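Local coordinates for D-methionine-binding lipoprotein MetQ (Escherichia coli, PDB 4YAH) that binds methionine and serves as the substrate-binding component of an ATP-driven D-methionine permease, at residues A[35-40]-A[44-49]; A[108-113]-A[248-253]; A[144-149]-A[177-182]; A[188-193]-A[197-202]. One frame throughout, in Å; residues are numbered along the deposited sequence.

Overall arrangement
Interaction 1 closes a tight loop near the N terminus, where strand 32-38 turns into helix 41-57. Interaction 2 opens much later and closes the longest loop, bringing 108-113, at the end of strand 103-111, to the end of helix 241-250. Within that long loop lie interaction 3 and then interaction 4, one after the other; no two contacts cross. Interactions 1 and 2 touch and belong to the lobe of the six-stranded sheet. Interactions 3 and 4 touch as well and belong to the lobe of the five-stranded sheet. Interactions 2, 3 and 4 each place a residue beside the bound methionine, which lies between the lobes, and Tyr112 meets Arg144 there.

Interaction 1: A[35-40]-A[44-49]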
# COMPACT_ATOMS: atom_id res chain seq x y z
N VAL A 35 -1.58 -16.62 -5.81
CA VAL A 35 -1.32 -15.46 -4.95
C VAL A 35 -1.83 -14.19 -5.60
O VAL A 35 -1.47 -13.89 -6.73
CB VAL A 35 0.17 -15.29 -4.66
CG1 VAL A 35 0.39 -14.18 -3.64
CG2 VAL A 35 0.78 -16.59 -4.12
N GLY A 36 -2.68 -13.47 -4.87
CA GLY A 36 -3.21 -12.21 -5.36
C GLY A 36 -2.27 -11.04 -5.12
O GLY A 36 -1.77 -10.85 -4.01
N VAL A 37 -2.04 -10.26 -6.17
CA VAL A 37 -1.14 -9.11 -6.15
C VAL A 37 -1.76 -7.97 -6.95
O VAL A 37 -2.72 -8.19 -7.69
CB VAL A 37 0.26 -9.46 -6.73
CG1 VAL A 37 0.87 -10.62 -5.96
CG2 VAL A 37 0.18 -9.83 -8.20
N ILE A 38 -1.22 -6.77 -6.79
CA ILE A 38 -1.75 -5.61 -7.50
C ILE A 38 -0.94 -5.32 -8.77
O ILE A 38 0.30 -5.36 -8.74
CB ILE A 38 -1.75 -4.34 -6.63
CG1 ILE A 38 -2.31 -4.63 -5.24
CG2 ILE A 38 -2.56 -3.24 -7.32
CD1 ILE A 38 -3.73 -5.12 -5.22
N VAL A 39 -1.63 -4.99 -9.86
CA VAL A 39 -0.95 -4.70 -11.12
C VAL A 39 -0.03 -3.50 -10.97
O VAL A 39 -0.26 -2.62 -10.15
CB VAL A 39 -1.94 -4.42 -12.27
CG1 VAL A 39 -2.78 -5.61 -12.52
CG2 VAL A 39 -2.83 -3.26 -11.95
N GLY A 40 1.03 -3.50 -11.77
CA GLY A 40 2.01 -2.43 -11.72
C GLY A 40 3.29 -2.97 -11.13
O GLY A 40 3.59 -4.16 -11.27
N GLN A 44 5.36 -6.75 -10.75
CA GLN A 44 6.70 -7.02 -11.24
C GLN A 44 7.55 -7.67 -10.14
O GLN A 44 8.29 -8.61 -10.40
CB GLN A 44 7.39 -5.75 -11.72
CG GLN A 44 6.71 -5.07 -12.89
CD GLN A 44 7.35 -3.73 -13.20
OE1 GLN A 44 8.58 -3.62 -13.23
NE2 GLN A 44 6.53 -2.70 -13.39
N VAL A 45 7.45 -7.15 -8.92
CA VAL A 45 8.22 -7.69 -7.81
C VAL A 45 7.75 -9.11 -7.52
O VAL A 45 8.56 -9.99 -7.26
CB VAL A 45 8.09 -6.79 -6.56
CG1 VAL A 45 8.78 -7.39 -5.35
CG2 VAL A 45 8.68 -5.41 -6.87
N ALA A 46 6.44 -9.33 -7.55
CA ALA A 46 5.88 -10.65 -7.28
C ALA A 46 6.34 -11.65 -8.32
O ALA A 46 6.52 -12.84 -8.01
CB ALA A 46 4.37 -10.59 -7.23
N GLU A 47 6.52 -11.18 -9.56
CA GLU A 47 7.02 -12.05 -10.62
C GLU A 47 8.42 -12.55 -10.28
O GLU A 47 8.77 -13.68 -10.61
CB GLU A 47 7.01 -11.31 -11.98
CG GLU A 47 5.61 -11.22 -12.56
CD GLU A 47 5.59 -10.62 -13.95
OE1 GLU A 47 6.68 -10.42 -14.54
OE2 GLU A 47 4.48 -10.35 -14.45
N VAL A 48 9.22 -11.74 -9.60
CA VAL A 48 10.55 -12.19 -9.20
C VAL A 48 10.40 -13.27 -8.12
O VAL A 48 11.13 -14.27 -8.13
CB VAL A 48 11.40 -11.01 -8.71
CG1 VAL A 48 12.75 -11.47 -8.21
CG2 VAL A 48 11.57 -10.00 -9.84
N ALA A 49 9.46 -13.09 -7.20
CA ALA A 49 9.21 -14.09 -6.15
C ALA A 49 8.75 -15.40 -6.75
O ALA A 49 9.14 -16.48 -6.33
CB ALA A 49 8.18 -13.59 -5.16
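Gly40 and Gln44 meet through the first turn of helix 41-57. Gly40 holds the N-cap position, and its carbonyl oxygen accepts a hydrogen bond from Gln44 N at 3.2 Å. The bond is fairly straight, with an angle of 156° at the hydrogen, and the donor lies in the carbonyl plane. The backbone of Gly40, at phi 110°, is one that glycine tolerates: a beta carbon would be jammed against the carbonyl oxygen of Val39. Two residues, Val39 and Gly40, separate the end of the strand from the helix.

The Gln44 side chain passes alongside the same carbonyl. Its CG lies 3.6 Å from Gly40 O, and from there the chain runs on extended, carrying the amide beside the turn, where NE2 is still 3.9 Å from Gly40 O. Gln44 also rests on Val262 of helix 253-262.

The turn is the first joint of a beta-alpha-beta unit, in which strand 32-38 leads through helix 41-57 to the parallel neighbour strand 60-66, as in the alpha/beta lobes of periplasmic binding proteins. Inside it, the methyl of Ala46 faces the sheet and meets Val37 CG1, with 3.7 Å between Ala46 CB and that methyl. Val37 puts CG1 anti to its carbonyl carbon (chi1 -57°), which directs this branch at the helix. With only a methyl on the helix side, the backbones come close, the CA atoms of Val37 and Ala46 being 7.3 Å apart. Ala46 also touches Leu63 of strand 60-66.

Interaction 2: A[108-113]-A[248-253]; sequences NTFVYP and QAYQSD. With MET (methionine), chain B.
Asn108 and Thr109 pass beside Tyr250 and Gln251 where two irregular backbones meet: strand 103-111 is interrupted by a bulge or short loop, and helix 241-250 has just ended. The backbones come nearest at Thr109 and Gln251, whose CA atoms are 6.7 Å apart. Gln251 is the centre of an inverse gamma turn, and Ser252 OG holds the helix end by donating to Ala249 O.

The extended side chain of Gln251 reaches across to the strand, and its NE2 donates to Asn108 O at 3.0 Å with an N-H...O angle of 158°. The donor approaches on a lone pair in the carbonyl plane, and the acceptor lies near the amide plane of Gln251. An alanine here would probably leave the Asn108 carbonyl without this donor and remove the polar tie between strand 103-111 and the end of helix 241-250.

Tyr250 CG stands anti to its backbone N (chi1 -156°), which swings the ring under Thr109. Thr109 CG2 sits over one ring face in a CH-pi contact, 3.8 Å from the Tyr250 ring centroid. Phe110 CE2 meets the ring edge, 3.7 Å from Tyr250 CE2. A water then joins the two phenols, 2.9 Å from Tyr250 OH and 2.7 Å from Tyr112 OH, linking this packing to the pocket, where Tyr112 CD2 lies 3.8 Å from the methionine N.

Around the cluster, Ala49 of helix 41-57 touches Tyr250, Val255 of helix 253-262 touches both Tyr250 and Phe110, and Asn229 of strand 229-234 pairs by backbone with Thr109 and Phe110.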
# COMPACT_ATOMS: atom_id res chain seq x y z
N ASN A 108 6.22 -10.59 6.44
CA ASN A 108 6.36 -9.21 5.98
C ASN A 108 7.00 -9.12 4.61
O ASN A 108 7.85 -9.93 4.28
CB ASN A 108 7.23 -8.39 6.94
CG ASN A 108 6.64 -8.29 8.31
OD1 ASN A 108 5.44 -8.46 8.51
ND2 ASN A 108 7.50 -7.98 9.28
N THR A 109 6.63 -8.10 3.86
CA THR A 109 7.28 -7.82 2.59
C THR A 109 8.02 -6.49 2.73
O THR A 109 9.05 -6.44 3.42
CB THR A 109 6.27 -7.84 1.41
OG1 THR A 109 5.23 -6.87 1.63
CG2 THR A 109 5.63 -9.24 1.27
N PHE A 110 7.50 -5.41 2.14
CA PHE A 110 8.17 -4.10 2.21
C PHE A 110 7.33 -3.03 2.88
O PHE A 110 6.09 -3.08 2.85
CB PHE A 110 8.56 -3.61 0.81
CG PHE A 110 9.41 -4.59 0.05
CD1 PHE A 110 10.78 -4.64 0.25
CD2 PHE A 110 8.83 -5.45 -0.86
CE1 PHE A 110 11.56 -5.55 -0.45
CE2 PHE A 110 9.61 -6.38 -1.56
CZ PHE A 110 10.97 -6.42 -1.35
N VAL A 111 8.01 -2.05 3.47
CA VAL A 111 7.37 -0.77 3.79
C VAL A 111 7.49 0.09 2.53
O VAL A 111 8.55 0.13 1.91
CB VAL A 111 8.03 -0.04 4.97
CG1 VAL A 111 7.26 1.23 5.31
CG2 VAL A 111 8.15 -0.94 6.19
N TYR A 112 6.40 0.78 2.17
CA TYR A 112 6.34 1.66 1.00
C TYR A 112 5.98 3.05 1.49
O TYR A 112 4.80 3.41 1.53
CB TYR A 112 5.30 1.17 0.00
CG TYR A 112 5.61 -0.15 -0.66
CD1 TYR A 112 6.64 -0.25 -1.59
CD2 TYR A 112 4.85 -1.27 -0.40
CE1 TYR A 112 6.90 -1.45 -2.23
CE2 TYR A 112 5.10 -2.48 -1.04
CZ TYR A 112 6.13 -2.56 -1.95
OH TYR A 112 6.40 -3.73 -2.59
N PRO A 113 6.98 3.84 1.91
CA PRO A 113 6.64 5.14 2.51
C PRO A 113 5.83 5.98 1.53
O PRO A 113 6.19 6.10 0.36
CB PRO A 113 8.00 5.75 2.84
CG PRO A 113 8.92 4.54 3.04
CD PRO A 113 8.43 3.58 1.96
N GLN A 248 9.19 -17.66 1.77
CA GLN A 248 10.65 -17.69 1.71
C GLN A 248 11.17 -17.16 0.37
O GLN A 248 12.22 -16.51 0.32
CB GLN A 248 11.16 -19.12 1.98
CG GLN A 248 11.17 -19.45 3.47
CD GLN A 248 11.39 -20.93 3.79
OE1 GLN A 248 12.52 -21.37 4.00
NE2 GLN A 248 10.29 -21.68 3.87
N ALA A 249 10.41 -17.41 -0.69
CA ALA A 249 10.79 -16.94 -2.02
C ALA A 249 10.69 -15.42 -2.11
O ALA A 249 11.56 -14.74 -2.66
CB ALA A 249 9.92 -17.60 -3.07
N TYR A 250 9.62 -14.88 -1.55
CA TYR A 250 9.40 -13.44 -1.59
C TYR A 250 10.45 -12.71 -0.73
O TYR A 250 10.98 -11.65 -1.10
CB TYR A 250 8.00 -13.12 -1.10
CG TYR A 250 7.42 -11.81 -1.61
CD1 TYR A 250 6.36 -11.80 -2.49
CD2 TYR A 250 7.93 -10.59 -1.19
CE1 TYR A 250 5.81 -10.61 -2.95
CE2 TYR A 250 7.38 -9.39 -1.66
CZ TYR A 250 6.33 -9.42 -2.54
OH TYR A 250 5.77 -8.25 -3.02
N GLN A 251 10.73 -13.27 0.44
CA GLN A 251 11.70 -12.70 1.36
C GLN A 251 13.13 -13.09 0.96
O GLN A 251 13.83 -13.80 1.70
CB GLN A 251 11.39 -13.16 2.79
CG GLN A 251 10.00 -12.78 3.24
CD GLN A 251 9.73 -13.20 4.68
OE1 GLN A 251 10.37 -14.12 5.21
NE2 GLN A 251 8.78 -12.53 5.33
N SER A 252 13.55 -12.63 -0.21
CA SER A 252 14.84 -12.99 -0.76
C SER A 252 15.56 -11.76 -1.27
O SER A 252 14.93 -10.76 -1.58
CB SER A 252 14.68 -14.01 -1.89
OG SER A 252 13.94 -13.48 -2.99
N ASP A 253 16.88 -11.84 -1.35
CA ASP A 253 17.68 -10.73 -1.87
C ASP A 253 17.27 -10.39 -3.30
O ASP A 253 17.25 -9.22 -3.67
CB ASP A 253 19.17 -11.06 -1.82
CG ASP A 253 19.71 -11.16 -0.40
OD1 ASP A 253 19.11 -10.56 0.52
OD2 ASP A 253 20.75 -11.84 -0.21
N MET B . 1.05 -1.05 -0.75
CA MET B . 0.14 -0.19 0.01
C MET B . 0.95 0.72 0.90
O MET B . 1.84 0.23 1.60
CB MET B . -0.81 -1.03 0.87
CG MET B . -1.91 -0.23 1.55
SD MET B . -3.02 -1.23 2.56
CE MET B . -3.98 -2.05 1.29
OXT MET B . 0.71 1.95 0.93
O HOH W 1 5.16 -5.90 -1.51

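Interaction 3: A[144-149]-A[177-182]; sequences RSLLLL and LKIVEL. With MET (methionine), chain B.
Leu149 and Ile179 are aimed at each other by matching first torsions: Leu149 CG stands anti to its carbonyl carbon (chi1 -67°), and Ile179 CG1 does the same (chi1 -54°). Their ends therefore meet tip to tip, Leu149 CD1 lying 4.0 Å from Ile179 CD1. The other branch of the isoleucine serves the preceding helical turn, with Ile179 CG2 at 4.4 Å from Leu146 CD2. One strand residue thus touches two leucines, and the contact is wholly apolar.

At the other end of the segment Arg144 stretches out fully from CG to NE. Its NH1 donates to methionine OXT at 2.8 Å with a bent N-H...O angle of 136°, the oxygen lying at the edge of the guanidinium. NH2 forms a salt bridge with Glu221, and Tyr227 adds a cation-pi contact, so the group is held from several directions. A leucine in its place would probably leave the ligand carboxylate without this positive partner and Glu221 without its mate.

Helix 139-151 packs on edge strand 178-182 of the five-stranded sheet and sends an arginine into the cleft, the alpha/beta lobe of a periplasmic binding protein gripping the carboxylate of its amino-acid ligand.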
# COMPACT_ATOMS: atom_id res chain seq x y z
N ARG A 144 -3.64 7.48 7.78
CA ARG A 144 -2.24 7.61 7.44
C ARG A 144 -1.92 8.89 6.67
O ARG A 144 -0.91 9.56 6.93
CB ARG A 144 -1.85 6.39 6.62
CG ARG A 144 -0.44 6.37 6.12
CD ARG A 144 -0.26 5.18 5.23
NE ARG A 144 1.14 4.95 4.90
CZ ARG A 144 1.57 3.99 4.09
NH1 ARG A 144 0.70 3.19 3.47
NH2 ARG A 144 2.86 3.85 3.88
N SER A 145 -2.77 9.21 5.70
CA SER A 145 -2.62 10.41 4.89
C SER A 145 -2.80 11.66 5.71
O SER A 145 -2.05 12.62 5.56
CB SER A 145 -3.61 10.39 3.74
OG SER A 145 -3.32 9.28 2.90
N LEU A 146 -3.80 11.66 6.58
CA LEU A 146 -4.01 12.83 7.44
C LEU A 146 -2.84 13.02 8.40
O LEU A 146 -2.43 14.16 8.66
CB LEU A 146 -5.32 12.69 8.20
CG LEU A 146 -6.58 12.72 7.34
CD1 LEU A 146 -7.77 12.53 8.22
CD2 LEU A 146 -6.71 14.03 6.58
N LEU A 147 -2.28 11.93 8.92
CA LEU A 147 -1.11 12.05 9.77
C LEU A 147 0.07 12.65 9.00
O LEU A 147 0.84 13.42 9.56
CB LEU A 147 -0.73 10.68 10.36
CG LEU A 147 -1.74 10.22 11.40
CD1 LEU A 147 -1.51 8.74 11.69
CD2 LEU A 147 -1.67 11.05 12.67
N LEU A 148 0.18 12.32 7.71
CA LEU A 148 1.26 12.86 6.89
C LEU A 148 1.05 14.37 6.66
O LEU A 148 2.00 15.15 6.74
CB LEU A 148 1.37 12.10 5.57
CG LEU A 148 2.48 12.56 4.61
CD1 LEU A 148 3.83 12.62 5.28
CD2 LEU A 148 2.55 11.65 3.40
N LEU A 149 -0.19 14.76 6.39
CA LEU A 149 -0.53 16.16 6.19
C LEU A 149 -0.27 16.96 7.47
O LEU A 149 0.09 18.14 7.41
CB LEU A 149 -1.98 16.30 5.76
CG LEU A 149 -2.27 15.72 4.37
CD1 LEU A 149 -3.76 15.79 4.04
CD2 LEU A 149 -1.47 16.40 3.27
N LEU A 177 -8.00 23.96 3.33
CA LEU A 177 -7.91 22.90 2.35
C LEU A 177 -9.16 22.04 2.41
O LEU A 177 -9.76 21.87 3.46
CB LEU A 177 -6.68 22.05 2.61
CG LEU A 177 -5.36 22.81 2.68
CD1 LEU A 177 -4.26 21.86 3.12
CD2 LEU A 177 -5.05 23.42 1.32
N LYS A 178 -9.52 21.48 1.26
CA LYS A 178 -10.67 20.62 1.16
C LYS A 178 -10.15 19.21 0.91
O LYS A 178 -9.55 18.94 -0.13
CB LYS A 178 -11.60 21.05 0.02
CG LYS A 178 -11.95 22.53 0.02
CD LYS A 178 -12.70 22.92 1.28
CE LYS A 178 -13.16 24.38 1.23
NZ LYS A 178 -14.21 24.59 0.19
N ILE A 179 -10.37 18.33 1.87
CA ILE A 179 -9.90 16.96 1.76
C ILE A 179 -10.91 16.18 0.94
O ILE A 179 -12.08 16.13 1.28
CB ILE A 179 -9.70 16.31 3.15
CG1 ILE A 179 -8.79 17.17 4.02
CG2 ILE A 179 -9.14 14.91 2.99
CD1 ILE A 179 -7.41 17.32 3.47
N VAL A 180 -10.44 15.60 -0.16
CA VAL A 180 -11.28 14.85 -1.09
C VAL A 180 -10.91 13.37 -0.98
O VAL A 180 -9.83 12.99 -1.37
CB VAL A 180 -11.10 15.34 -2.52
CG1 VAL A 180 -11.86 14.47 -3.49
CG2 VAL A 180 -11.58 16.77 -2.62
N GLU A 181 -11.83 12.57 -0.45
CA GLU A 181 -11.57 11.15 -0.23
C GLU A 181 -11.95 10.34 -1.45
O GLU A 181 -13.09 10.41 -1.90
CB GLU A 181 -12.33 10.65 0.99
CG GLU A 181 -12.03 11.44 2.24
CD GLU A 181 -12.81 10.97 3.46
OE1 GLU A 181 -13.21 9.79 3.50
OE2 GLU A 181 -13.03 11.80 4.36
N LEU A 182 -10.99 9.59 -2.00
CA LEU A 182 -11.21 8.80 -3.21
C LEU A 182 -10.78 7.37 -2.99
O LEU A 182 -9.95 7.08 -2.14
CB LEU A 182 -10.43 9.37 -4.40
CG LEU A 182 -10.71 10.84 -4.73
CD1 LEU A 182 -9.72 11.36 -5.77
CD2 LEU A 182 -12.15 11.00 -5.18
N MET B . 1.05 -1.05 -0.75
CA MET B . 0.14 -0.19 0.01
C MET B . 0.95 0.72 0.90
O MET B . 1.84 0.23 1.60
CB MET B . -0.81 -1.03 0.87
CG MET B . -1.91 -0.23 1.55
SD MET B . -3.02 -1.23 2.56
CE MET B . -3.98 -2.05 1.29
OXT MET B . 0.71 1.95 0.93

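Interaction 4: A[188-193]-A[197-202]; sequences PRSLDD and ALAVIN. With MET (methionine), chain B.
Ile201 and Ala199, on one face of strand 196-201, form an uneven surface against which Pro188, Ser190 and Leu191 fit. The small methyl of Ala199 makes the low point. Leu191 CD2 comes down onto it at 3.7 Å from Ala199 CB, while Ser190 rests beside the same methyl, its OG 3.9 Å from Ala199 CB; that hydroxyl is hydrogen-bonded to Leu187 O.

Ile201 is the bump, and its two branches go separate ways. CG2 lies under the proline ring, with Ile201 CG2 4.1 Å from Pro188 CD. The longer branch runs out extended (chi2 -178°) and abuts the leucine, Ile201 CD1 being 3.9 Å from Leu191 CD1. Leu191 thus spreads its two methyls over different residues of the strand.

These fits belong to a beta-alpha-beta crossover: strand 178-182 leads through helix 187-190 to strand 196-201, with strand 132-136, parallel to both, lying between them in the sheet. A type I beta turn runs from Ser190 to Asp193. On the other face of the strand Val200 meets Ser145 of helix 139-151.

Just past the packed residues the strand delivers Asn202 to the ligand, and its ND2 donates to methionine OXT at 2.8 Å in a nearly straight bond of 167°. Thr204, on the helix that Asn202 precedes, also hydrogen-bonds the methionine through OG1.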
# COMPACT_ATOMS: atom_id res chain seq x y z
N PRO A 188 -4.11 8.21 -8.78
CA PRO A 188 -3.26 8.72 -9.88
C PRO A 188 -4.00 9.62 -10.89
O PRO A 188 -3.51 10.70 -11.25
CB PRO A 188 -2.76 7.44 -10.55
CG PRO A 188 -2.69 6.47 -9.40
CD PRO A 188 -3.94 6.76 -8.61
N ARG A 189 -5.18 9.20 -11.34
CA ARG A 189 -5.89 10.01 -12.34
C ARG A 189 -6.42 11.31 -11.70
O ARG A 189 -6.68 12.29 -12.41
CB ARG A 189 -7.04 9.24 -12.98
CG ARG A 189 -8.20 8.95 -12.06
CD ARG A 189 -9.26 8.12 -12.78
NE ARG A 189 -8.86 6.72 -12.90
CZ ARG A 189 -9.59 5.80 -13.52
NH1 ARG A 189 -10.75 6.12 -14.09
NH2 ARG A 189 -9.15 4.55 -13.58
N SER A 190 -6.56 11.33 -10.37
CA SER A 190 -7.08 12.52 -9.68
C SER A 190 -6.16 13.73 -9.87
O SER A 190 -6.59 14.89 -9.80
CB SER A 190 -7.29 12.24 -8.18
OG SER A 190 -6.09 12.37 -7.43
N LEU A 191 -4.89 13.45 -10.14
CA LEU A 191 -3.89 14.52 -10.32
C LEU A 191 -4.22 15.45 -11.47
O LEU A 191 -3.81 16.61 -11.46
CB LEU A 191 -2.51 13.93 -10.57
CG LEU A 191 -1.86 13.21 -9.39
CD1 LEU A 191 -0.63 12.48 -9.86
CD2 LEU A 191 -1.50 14.21 -8.27
N ASP A 192 -4.91 14.93 -12.48
CA ASP A 192 -5.27 15.72 -13.65
C ASP A 192 -6.58 16.49 -13.48
O ASP A 192 -6.93 17.30 -14.33
CB ASP A 192 -5.40 14.81 -14.89
CG ASP A 192 -4.10 14.11 -15.27
OD1 ASP A 192 -3.05 14.80 -15.37
OD2 ASP A 192 -4.12 12.86 -15.51
N ASP A 193 -7.32 16.21 -12.41
CA ASP A 193 -8.57 16.92 -12.16
C ASP A 193 -8.27 18.41 -11.96
O ASP A 193 -7.29 18.77 -11.31
CB ASP A 193 -9.30 16.36 -10.94
CG ASP A 193 -10.65 17.03 -10.70
OD1 ASP A 193 -11.67 16.48 -11.16
OD2 ASP A 193 -10.69 18.09 -10.05
N ALA A 197 -5.05 19.87 -6.29
CA ALA A 197 -3.74 20.50 -6.22
C ALA A 197 -2.65 19.61 -5.67
O ALA A 197 -1.46 19.86 -5.87
CB ALA A 197 -3.83 21.77 -5.37
N LEU A 198 -3.08 18.55 -4.99
CA LEU A 198 -2.19 17.71 -4.22
C LEU A 198 -2.91 16.39 -3.98
O LEU A 198 -4.11 16.39 -3.74
CB LEU A 198 -1.83 18.41 -2.91
CG LEU A 198 -0.87 17.74 -1.93
CD1 LEU A 198 0.52 17.63 -2.52
CD2 LEU A 198 -0.85 18.56 -0.64
N ALA A 199 -2.18 15.29 -4.07
CA ALA A 199 -2.73 13.96 -3.77
C ALA A 199 -1.74 13.11 -2.99
O ALA A 199 -0.57 13.03 -3.35
CB ALA A 199 -3.13 13.23 -5.05
N VAL A 200 -2.22 12.46 -1.94
CA VAL A 200 -1.43 11.47 -1.21
C VAL A 200 -1.78 10.12 -1.81
O VAL A 200 -2.93 9.70 -1.76
CB VAL A 200 -1.70 11.50 0.30
CG1 VAL A 200 -0.87 10.45 1.00
CG2 VAL A 200 -1.36 12.86 0.86
N ILE A 201 -0.79 9.46 -2.40
CA ILE A 201 -1.03 8.30 -3.25
C ILE A 201 -0.17 7.12 -2.82
O ILE A 201 1.05 7.24 -2.71
CB ILE A 201 -0.72 8.58 -4.73
CG1 ILE A 201 -1.35 9.91 -5.16
CG2 ILE A 201 -1.20 7.45 -5.60
CD1 ILE A 201 -1.15 10.28 -6.64
N ASN A 202 -0.79 5.97 -2.57
CA ASN A 202 -0.03 4.77 -2.32
C ASN A 202 0.95 4.50 -3.45
O ASN A 202 0.60 4.61 -4.61
CB ASN A 202 -0.93 3.54 -2.16
CG ASN A 202 -1.98 3.72 -1.09
OD1 ASN A 202 -3.07 4.23 -1.35
ND2 ASN A 202 -1.67 3.28 0.13
N MET B . 1.05 -1.05 -0.75
CA MET B . 0.14 -0.19 0.01
C MET B . 0.95 0.72 0.90
O MET B . 1.84 0.23 1.60
CB MET B . -0.81 -1.03 0.87
CG MET B . -1.91 -0.23 1.55
SD MET B . -3.02 -1.23 2.56
CE MET B . -3.98 -2.05 1.29
OXT MET B . 0.71 1.95 0.93